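Local structure of 2-oxoadipate dioxygenase/decarboxylase (Pseudomonas putida, 6W1G) at residues A[47-50]-A[51-54]; A[82-85]-A[86-90]; A[308-311]-A[312-316]. The protein catalyses the iron(II)-dependent oxidative decarboxylation and hydroxylation of 2-oxoadipate to (R)-2-hydroxyglutarate, a step in D-lysine catabolism. All coordinates share one frame; numbering follows the deposited sequence.

How the contacts relate
From the N terminus, contact 1 (47-54) comes first, where helix 29-48 gives way to helix 50-59. Contact 2 (82-90) follows on helix 78-90, between strands 69-75 and 94-100, and contact 3 (308-316) comes far later, on helix 304-321. Each joins two adjoining segments, so none closes a loop longer than a helical turn; they run in series, without nesting or crossing. They do not touch: the nearest atoms of contacts 2 and 3 are about 24 Å apart, and these two lie on opposite sides of the chain's centre. Contact 1 is a surface helix junction, contact 2 belongs to a helix laid on the mixed sheet, and contact 3 to one packed against helix 330-341.

Contact 1. Residues A[47-50]-A[51-54]; sequences AQQP and EVAE
Gln49 meets Val52 and Ala53 in a local contact at the first turn of a helix, on the protein surface, at the junction where helix 29-48 stops and helix 50-59 starts. Gln49 has left helical geometry after the first helix and stands at the N-cap position of the second, so a single residue separates the two. Its carbonyl O faces the first turn of the new helix. Ala53 N donates to Gln49 O at 3.1 Å, nearly straight at 168° and in the carbonyl plane, while Val52 N, 3.0 Å from Gln49 O, adds only a weak, strongly bent bond. The next bond follows in step, from Glu54 N to Pro50 O at 2.9 Å.

Pro50 takes the first helical position (N1), a common place for proline: the N-H groups of a first turn have no i-4 helical carbonyl to serve, so its lack of one costs little. With CG of Gln49 anti to the carbonyl carbon (chi1 -62°), its extended side chain runs side by side with Val52, and Gln49 OE1 lies 3.5 Å from Val52 CG2, a van der Waals contact of a polar atom with a methyl group. Gln49 CB backs the same methyl, 4.0 Å from Val52 CG2. Further round, Glu54 CB rests 3.4 Å from Pro50 O, after which the chain bends at chi2 and leads the carboxylate away to a salt bridge with Arg57. Glu51, in the first turn with its CB 3.7 Å from Pro50 C, places a negative charge that would probably interact favourably with the positive end of the helix dipole.

Contact 2. Residues A[82-85]-A[86-90]; sequences ATIA and RLFAV
Backbone i to i+4 bonds join 82-85 to 86-90, weak from Arg86 N to Ala82 O and tighter where Leu87 N meets Thr83 O, Phe88 N meets Ile84 O and Ala89 N meets Ala85 O, each at 2.9 Å. The helix, 78-90, is that of a beta-alpha-beta-beta-beta module, as in the vicinal oxygen chelate (glyoxalase) superfamily, and follows the strand carrying the metal ligand His70. Ile84 and Phe88 lie side by side, pointing the same way: with Phe88 CG anti to the carbonyl carbon (chi1 -71°), the ring leans back along the helix, so that Phe88 CE2 reaches Ile84 CG1 at 3.8 Å and Phe88 CD2 passes Ile84 O at 3.3 Å. Beyond this, Phe88 packs on Val128 and Thr130 of strand 127-133 and meets the ring of Phe113. An alanine in place of Phe88 would remove the ring, and would probably leave that flank of Ile84 CG1 uncovered and open a gap between the helix and strand 127-133. Leu87 and Val90 instead face helices 159-171 and 176-188. Arg86 NE forms a salt bridge with Glu169, while Thr83 OG1 bonds to Glu79 O. One water joins the two side chains, accepting from Arg86 NH1 at 2.8 Å and donating to Thr83 OG1 at 2.7 Å.

Contact 3. Residues A[308-311]-A[312-316]; sequences QLYD and KLLDA
Leu309 reaches both Lys312 and Leu313, one turn further along helix 304-321. Its CG stands anti to the backbone N (chi1 -178°), which carries Leu309 CD1 forward to Lys312 CE at 3.9 Å and to Leu313 CD1, also at 3.9 Å; both side chains are crossed at a slant. The bend at chi3 (88°) brings Lys312 CE beside the leucine methyl, and NZ goes on to a salt bridge with Glu343. Lys312 N bonds to Gln308 O at 3.0 Å.

Asp311 works mostly through its backbone. Asp311 O accepts from Asp315 N at 2.9 Å, and the Asp315 carboxylate folds over the same carbonyl, with Asp315 CG 3.1 Å from Asp311 O, close packing and not a hydrogen bond. The Asp311 carboxylate turns elsewhere: OD1 lies in plane at the edge of the Tyr310 ring, while OD2 forms a long, weak ion pair with Arg307. Tyr310 runs beside Leu314, Tyr310 CE2 to Leu314 CD2 at 4.0 Å.

The helix follows strand 288-298 and packs against helix 330-341, where Leu314 sits on Tyr333 and Leu337, and Phe341 touches Leu313 and meets the Tyr310 ring with the planes about 60° apart.

Contact 1. Residues A[47-50]-A[51-54]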
ATOM      1  N   ALA A  47      -2.295  -8.885 -22.896  1.00 18.02           N
ATOM      2  CA  ALA A  47      -2.442  -9.442 -24.239  1.00 19.74           C
ATOM      3  C   ALA A  47      -3.846  -9.986 -24.456  1.00 20.14           C
ATOM      4  O   ALA A  47      -4.372  -9.941 -25.577  1.00 24.36           O
ATOM      5  CB  ALA A  47      -1.449 -10.588 -24.411  1.00 22.59           C
ATOM      6  N   GLN A  48      -4.451 -10.554 -23.419  1.00 18.13           N
ATOM      7  CA  GLN A  48      -5.737 -11.221 -23.521  1.00 17.88           C
ATOM      8  C   GLN A  48      -6.931 -10.314 -23.276  1.00 17.88           C
ATOM      9  O   GLN A  48      -8.038 -10.665 -23.704  1.00 18.93           O
ATOM     10  CB  GLN A  48      -5.804 -12.382 -22.517  1.00 20.03           C
ATOM     11  CG  GLN A  48      -4.815 -13.476 -22.793  1.00 22.41           C
ATOM     12  CD  GLN A  48      -4.845 -14.612 -21.797  1.00 27.59           C
ATOM     13  OE1 GLN A  48      -5.607 -14.611 -20.817  1.00 28.62           O
ATOM     14  NE2 GLN A  48      -3.997 -15.588 -22.030  1.00 33.35           N
ATOM     15  N   GLN A  49      -6.728  -9.156 -22.663  1.00 16.13           N
ATOM     16  CA  GLN A  49      -7.815  -8.272 -22.253  1.00 15.51           C
ATOM     17  C   GLN A  49      -7.584  -6.855 -22.722  1.00 14.54           C
ATOM     18  O   GLN A  49      -7.058  -6.023 -21.965  1.00 14.43           O
ATOM     19  CB  GLN A  49      -7.981  -8.316 -20.743  1.00 16.17           C
ATOM     20  CG  GLN A  49      -8.351  -9.692 -20.271  1.00 17.96           C
ATOM     21  CD  GLN A  49      -8.611  -9.748 -18.795  1.00 18.83           C
ATOM     22  OE1 GLN A  49      -9.368  -8.924 -18.251  1.00 21.67           O
ATOM     23  NE2 GLN A  49      -7.966 -10.700 -18.118  1.00 20.22           N
ATOM     24  N   PRO A  50      -7.967  -6.556 -23.967  1.00 15.65           N
ATOM     25  CA  PRO A  50      -7.717  -5.214 -24.503  1.00 16.37           C
ATOM     26  C   PRO A  50      -8.333  -4.102 -23.693  1.00 15.27           C
ATOM     27  O   PRO A  50      -7.790  -2.994 -23.683  1.00 16.01           O
ATOM     28  CB  PRO A  50      -8.326  -5.289 -25.911  1.00 18.64           C
ATOM     29  CG  PRO A  50      -8.228  -6.733 -26.279  1.00 20.19           C
ATOM     30  CD  PRO A  50      -8.403  -7.514 -25.012  1.00 18.83           C
ATOM     31  N   GLU A  51      -9.442  -4.348 -22.993  1.00 15.53           N
ATOM     32  CA  GLU A  51     -10.026  -3.283 -22.188  1.00 16.35           C
ATOM     33  C   GLU A  51      -9.144  -2.930 -21.002  1.00 15.22           C
ATOM     34  O   GLU A  51      -9.081  -1.760 -20.615  1.00 15.55           O
ATOM     35  CB  GLU A  51     -11.412  -3.670 -21.696  1.00 23.29           C
ATOM     36  CG  GLU A  51     -12.348  -2.501 -21.510  1.00 32.96           C
ATOM     37  CD  GLU A  51     -13.798  -2.950 -21.386  1.00 37.15           C
ATOM     38  OE1 GLU A  51     -14.053  -3.771 -20.490  1.00 31.23           O
ATOM     39  OE2 GLU A  51     -14.668  -2.510 -22.171  1.00 42.65           O
ATOM     40  N   VAL A  52      -8.466  -3.928 -20.413  1.00 14.24           N
ATOM     41  CA  VAL A  52      -7.506  -3.668 -19.343  1.00 14.15           C
ATOM     42  C   VAL A  52      -6.307  -2.907 -19.882  1.00 13.39           C
ATOM     43  O   VAL A  52      -5.861  -1.912 -19.298  1.00 13.42           O
ATOM     44  CB  VAL A  52      -7.112  -4.961 -18.616  1.00 15.50           C
ATOM     45  CG1 VAL A  52      -5.989  -4.684 -17.642  1.00 16.61           C
ATOM     46  CG2 VAL A  52      -8.350  -5.554 -17.919  1.00 16.76           C
ATOM     47  N   ALA A  53      -5.751  -3.357 -21.011  1.00 13.30           N
ATOM     48  CA  ALA A  53      -4.646  -2.641 -21.625  1.00 15.24           C
ATOM     49  C   ALA A  53      -5.016  -1.177 -21.882  1.00 12.89           C
ATOM     50  O   ALA A  53      -4.211  -0.289 -21.630  1.00 13.98           O
ATOM     51  CB  ALA A  53      -4.202  -3.335 -22.909  1.00 15.66           C
ATOM     52  N   GLU A  54      -6.212  -0.937 -22.415  1.00 13.23           N
ATOM     53  CA  GLU A  54      -6.632   0.437 -22.675  1.00 13.37           C
ATOM     54  C   GLU A  54      -6.776   1.222 -21.388  1.00 12.13           C
ATOM     55  O   GLU A  54      -6.363   2.374 -21.332  1.00 12.57           O
ATOM     56  CB  GLU A  54      -7.949   0.435 -23.436  1.00 15.88           C
ATOM     57  CG  GLU A  54      -7.738   0.491 -24.962  1.00 18.79           C
ATOM     58  CD  GLU A  54      -6.925   1.722 -25.436  1.00 20.04           C
ATOM     59  OE1 GLU A  54      -7.476   2.860 -25.477  1.00 23.42           O
ATOM     60  OE2 GLU A  54      -5.718   1.577 -25.739  1.00 22.82           O
TER

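Contact 2. Residues A[82-85]-A[86-90]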
ATOM      1  N   ALA A  82       8.166   9.524  14.185  1.00 13.97           N
ATOM      2  CA  ALA A  82       8.328  10.909  13.756  1.00 14.02           C
ATOM      3  C   ALA A  82       9.521  11.072  12.840  1.00 13.66           C
ATOM      4  O   ALA A  82       9.471  11.812  11.857  1.00 13.23           O
ATOM      5  CB  ALA A  82       8.472  11.824  14.981  1.00 15.54           C
ATOM      6  N   THR A  83      10.619  10.365  13.142  1.00 13.51           N
ATOM      7  CA  THR A  83      11.798  10.504  12.303  1.00 13.52           C
ATOM      8  C   THR A  83      11.608   9.819  10.966  1.00 12.94           C
ATOM      9  O   THR A  83      12.048  10.328   9.919  1.00 13.90           O
ATOM     10  CB  THR A  83      13.008   9.947  13.058  1.00 13.88           C
ATOM     11  OG1 THR A  83      13.189  10.674  14.272  1.00 17.41           O
ATOM     12  CG2 THR A  83      14.247  10.145  12.231  1.00 15.63           C
ATOM     13  N   ILE A  84      10.939   8.657  10.972  1.00 13.13           N
ATOM     14  CA  ILE A  84      10.692   8.019   9.702  1.00 12.48           C
ATOM     15  C   ILE A  84       9.771   8.840   8.805  1.00 11.05           C
ATOM     16  O   ILE A  84       9.954   8.834   7.582  1.00 11.24           O
ATOM     17  CB  ILE A  84      10.263   6.577   9.917  1.00 15.91           C
ATOM     18  CG1 ILE A  84      10.914   5.777   8.809  1.00 17.94           C
ATOM     19  CG2 ILE A  84       8.909   6.449  10.059  1.00 15.82           C
ATOM     20  CD1 ILE A  84      10.950   4.364   9.123  1.00 18.73           C
ATOM     21  N   ALA A  85       8.840   9.619   9.373  1.00 11.87           N
ATOM     22  CA  ALA A  85       8.075  10.536   8.545  1.00 11.13           C
ATOM     23  C   ALA A  85       8.976  11.534   7.857  1.00 11.20           C
ATOM     24  O   ALA A  85       8.772  11.874   6.686  1.00 11.25           O
ATOM     25  CB  ALA A  85       7.041  11.252   9.393  1.00 11.98           C
ATOM     26  N   ARG A  86       9.989  12.047   8.575  1.00 11.19           N
ATOM     27  CA  ARG A  86      10.935  12.983   7.965  1.00 11.86           C
ATOM     28  C   ARG A  86      11.758  12.320   6.871  1.00 11.26           C
ATOM     29  O   ARG A  86      12.054  12.920   5.846  1.00 11.65           O
ATOM     30  CB  ARG A  86      11.857  13.588   9.025  1.00 12.82           C
ATOM     31  CG  ARG A  86      11.122  14.434  10.030  1.00 14.72           C
ATOM     32  CD  ARG A  86      12.062  14.823  11.180  1.00 18.41           C
ATOM     33  NE  ARG A  86      13.189  15.623  10.713  1.00 19.58           N
ATOM     34  CZ  ARG A  86      14.447  15.451  11.076  1.00 23.31           C
ATOM     35  NH1 ARG A  86      14.789  14.487  11.933  1.00 29.00           N
ATOM     36  NH2 ARG A  86      15.377  16.247  10.556  1.00 22.57           N
ATOM     37  N   LEU A  87      12.183  11.072   7.102  1.00 10.84           N
ATOM     38  CA  LEU A  87      12.895  10.296   6.102  1.00 10.73           C
ATOM     39  C   LEU A  87      12.067  10.151   4.832  1.00  9.82           C
ATOM     40  O   LEU A  87      12.550  10.393   3.715  1.00 10.94           O
ATOM     41  CB  LEU A  87      13.242   8.924   6.702  1.00 11.93           C
ATOM     42  CG  LEU A  87      14.138   7.999   5.898  1.00 13.07           C
ATOM     43  CD1 LEU A  87      14.917   7.052   6.821  1.00 15.79           C
ATOM     44  CD2 LEU A  87      13.340   7.221   4.881  1.00 15.80           C
ATOM     45  N   PHE A  88      10.811   9.745   4.991  1.00 10.59           N
ATOM     46  CA  PHE A  88       9.962   9.553   3.832  1.00  9.96           C
ATOM     47  C   PHE A  88       9.590  10.861   3.142  1.00  9.42           C
ATOM     48  O   PHE A  88       9.378  10.860   1.926  1.00 10.10           O
ATOM     49  CB  PHE A  88       8.719   8.746   4.237  1.00 12.17           C
ATOM     50  CG  PHE A  88       8.971   7.307   4.554  1.00 13.98           C
ATOM     51  CD1 PHE A  88       9.774   6.542   3.767  1.00 17.91           C
ATOM     52  CD2 PHE A  88       8.340   6.713   5.638  1.00 15.77           C
ATOM     53  CE1 PHE A  88       9.971   5.200   4.060  1.00 19.72           C
ATOM     54  CE2 PHE A  88       8.547   5.413   5.919  1.00 17.55           C
ATOM     55  CZ  PHE A  88       9.369   4.664   5.145  1.00 16.07           C
ATOM     56  N   ALA A  89       9.566  11.959   3.868  1.00 10.04           N
ATOM     57  CA  ALA A  89       9.281  13.244   3.245  1.00 10.83           C
ATOM     58  C   ALA A  89      10.370  13.650   2.255  1.00 10.75           C
ATOM     59  O   ALA A  89      10.066  14.322   1.271  1.00 11.25           O
ATOM     60  CB  ALA A  89       9.095  14.325   4.325  1.00 12.65           C
ATOM     61  N   VAL A  90      11.617  13.213   2.458  1.00 10.00           N
ATOM     62  CA  VAL A  90      12.683  13.459   1.474  1.00 10.81           C
ATOM     63  C   VAL A  90      12.282  12.911   0.121  1.00 10.30           C
ATOM     64  O   VAL A  90      12.656  13.434  -0.932  1.00 11.55           O
ATOM     65  CB  VAL A  90      14.016  12.830   1.955  1.00 10.40           C
ATOM     66  CG1 VAL A  90      15.074  12.939   0.870  1.00 11.83           C
ATOM     67  CG2 VAL A  90      14.454  13.514   3.232  1.00 11.87           C
TER
HETATM   68  O   HOH W   1      13.290  13.345  14.003  1.00 35.02           O

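Contact 3. Residues A[308-311]-A[312-316]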
ATOM      1  N   GLN A 308     -19.090   2.465   2.382  1.00 20.82           N
ATOM      2  CA  GLN A 308     -20.191   1.985   3.208  1.00 21.22           C
ATOM      3  C   GLN A 308     -20.807   0.713   2.639  1.00 19.63           C
ATOM      4  O   GLN A 308     -21.089  -0.234   3.382  1.00 20.08           O
ATOM      5  CB  GLN A 308     -21.226   3.095   3.291  1.00 24.48           C
ATOM      6  CG  GLN A 308     -20.749   4.285   4.117  1.00 34.69           C
ATOM      7  CD  GLN A 308     -21.647   5.510   4.036  1.00 44.70           C
ATOM      8  OE1 GLN A 308     -22.777   5.449   3.558  1.00 48.87           O
ATOM      9  NE2 GLN A 308     -21.129   6.642   4.509  1.00 47.76           N
ATOM     10  N   LEU A 309     -20.986   0.660   1.319  1.00 17.83           N
ATOM     11  CA  LEU A 309     -21.534  -0.537   0.690  1.00 17.40           C
ATOM     12  C   LEU A 309     -20.571  -1.718   0.813  1.00 18.04           C
ATOM     13  O   LEU A 309     -20.975  -2.825   1.181  1.00 19.49           O
ATOM     14  CB  LEU A 309     -21.894  -0.204  -0.758  1.00 17.13           C
ATOM     15  CG  LEU A 309     -22.514  -1.353  -1.528  1.00 17.85           C
ATOM     16  CD1 LEU A 309     -23.818  -1.888  -0.888  1.00 19.48           C
ATOM     17  CD2 LEU A 309     -22.762  -0.915  -2.972  1.00 19.60           C
ATOM     18  N   TYR A 310     -19.280  -1.485   0.548  1.00 16.83           N
ATOM     19  CA  TYR A 310     -18.271  -2.510   0.722  1.00 16.01           C
ATOM     20  C   TYR A 310     -18.319  -3.090   2.129  1.00 16.56           C
ATOM     21  O   TYR A 310     -18.310  -4.322   2.325  1.00 17.39           O
ATOM     22  CB  TYR A 310     -16.889  -1.852   0.433  1.00 16.46           C
ATOM     23  CG  TYR A 310     -15.759  -2.831   0.623  1.00 16.00           C
ATOM     24  CD1 TYR A 310     -15.352  -3.643  -0.424  1.00 17.86           C
ATOM     25  CD2 TYR A 310     -15.113  -2.972   1.850  1.00 16.97           C
ATOM     26  CE1 TYR A 310     -14.368  -4.576  -0.251  1.00 19.40           C
ATOM     27  CE2 TYR A 310     -14.111  -3.920   2.024  1.00 17.50           C
ATOM     28  CZ  TYR A 310     -13.748  -4.722   0.964  1.00 17.14           C
ATOM     29  OH  TYR A 310     -12.747  -5.660   1.107  1.00 20.70           O
ATOM     30  N   ASP A 311     -18.274  -2.217   3.125  1.00 19.43           N
ATOM     31  CA  ASP A 311     -18.214  -2.691   4.505  1.00 20.07           C
ATOM     32  C   ASP A 311     -19.455  -3.514   4.831  1.00 20.56           C
ATOM     33  O   ASP A 311     -19.373  -4.541   5.522  1.00 22.48           O
ATOM     34  CB  ASP A 311     -18.069  -1.495   5.453  1.00 22.41           C
ATOM     35  CG  ASP A 311     -16.743  -0.710   5.277  1.00 28.13           C
ATOM     36  OD1 ASP A 311     -15.832  -1.175   4.556  1.00 28.56           O
ATOM     37  OD2 ASP A 311     -16.627   0.384   5.879  1.00 30.49           O
ATOM     38  N   LYS A 312     -20.618  -3.089   4.320  1.00 22.47           N
ATOM     39  CA  LYS A 312     -21.864  -3.783   4.624  1.00 22.27           C
ATOM     40  C   LYS A 312     -21.858  -5.195   4.058  1.00 21.72           C
ATOM     41  O   LYS A 312     -22.262  -6.149   4.720  1.00 22.63           O
ATOM     42  CB  LYS A 312     -23.045  -3.011   4.039  1.00 23.20           C
ATOM     43  CG  LYS A 312     -24.424  -3.585   4.311  1.00 28.65           C
ATOM     44  CD  LYS A 312     -25.466  -2.691   3.694  1.00 33.17           C
ATOM     45  CE  LYS A 312     -25.725  -3.086   2.256  1.00 36.91           C
ATOM     46  NZ  LYS A 312     -27.171  -3.402   2.066  1.00 41.47           N
ATOM     47  N   LEU A 313     -21.426  -5.327   2.809  1.00 18.90           N
ATOM     48  CA  LEU A 313     -21.440  -6.631   2.165  1.00 19.34           C
ATOM     49  C   LEU A 313     -20.369  -7.548   2.737  1.00 19.65           C
ATOM     50  O   LEU A 313     -20.570  -8.766   2.832  1.00 19.40           O
ATOM     51  CB  LEU A 313     -21.290  -6.460   0.663  1.00 18.42           C
ATOM     52  CG  LEU A 313     -22.362  -5.561   0.037  1.00 19.90           C
ATOM     53  CD1 LEU A 313     -22.113  -5.369  -1.431  1.00 21.68           C
ATOM     54  CD2 LEU A 313     -23.798  -6.076   0.262  1.00 22.22           C
ATOM     55  N   LEU A 314     -19.213  -6.990   3.103  1.00 19.72           N
ATOM     56  CA  LEU A 314     -18.187  -7.802   3.748  1.00 20.56           C
ATOM     57  C   LEU A 314     -18.667  -8.284   5.109  1.00 20.58           C
ATOM     58  O   LEU A 314     -18.505  -9.462   5.450  1.00 21.78           O
ATOM     59  CB  LEU A 314     -16.887  -6.999   3.813  1.00 19.75           C
ATOM     60  CG  LEU A 314     -15.775  -7.857   4.414  1.00 20.40           C
ATOM     61  CD1 LEU A 314     -15.381  -9.068   3.603  1.00 24.22           C
ATOM     62  CD2 LEU A 314     -14.560  -6.949   4.636  1.00 22.55           C
ATOM     63  N   ASP A 315     -19.271  -7.395   5.899  1.00 21.30           N
ATOM     64  CA  ASP A 315     -19.851  -7.805   7.180  1.00 25.25           C
ATOM     65  C   ASP A 315     -20.893  -8.911   7.009  1.00 25.44           C
ATOM     66  O   ASP A 315     -20.914  -9.870   7.786  1.00 26.65           O
ATOM     67  CB  ASP A 315     -20.449  -6.588   7.886  1.00 30.32           C
ATOM     68  CG  ASP A 315     -19.393  -5.613   8.395  1.00 40.65           C
ATOM     69  OD1 ASP A 315     -19.781  -4.492   8.781  1.00 45.38           O
ATOM     70  OD2 ASP A 315     -18.193  -5.958   8.406  1.00 43.71           O
ATOM     71  N   ALA A 316     -21.752  -8.806   5.997  1.00 25.96           N
ATOM     72  CA  ALA A 316     -22.778  -9.820   5.793  1.00 26.23           C
ATOM     73  C   ALA A 316     -22.170 -11.165   5.433  1.00 23.77           C
ATOM     74  O   ALA A 316     -22.674 -12.205   5.871  1.00 24.18           O
ATOM     75  CB  ALA A 316     -23.765  -9.364   4.722  1.00 28.34           C
TER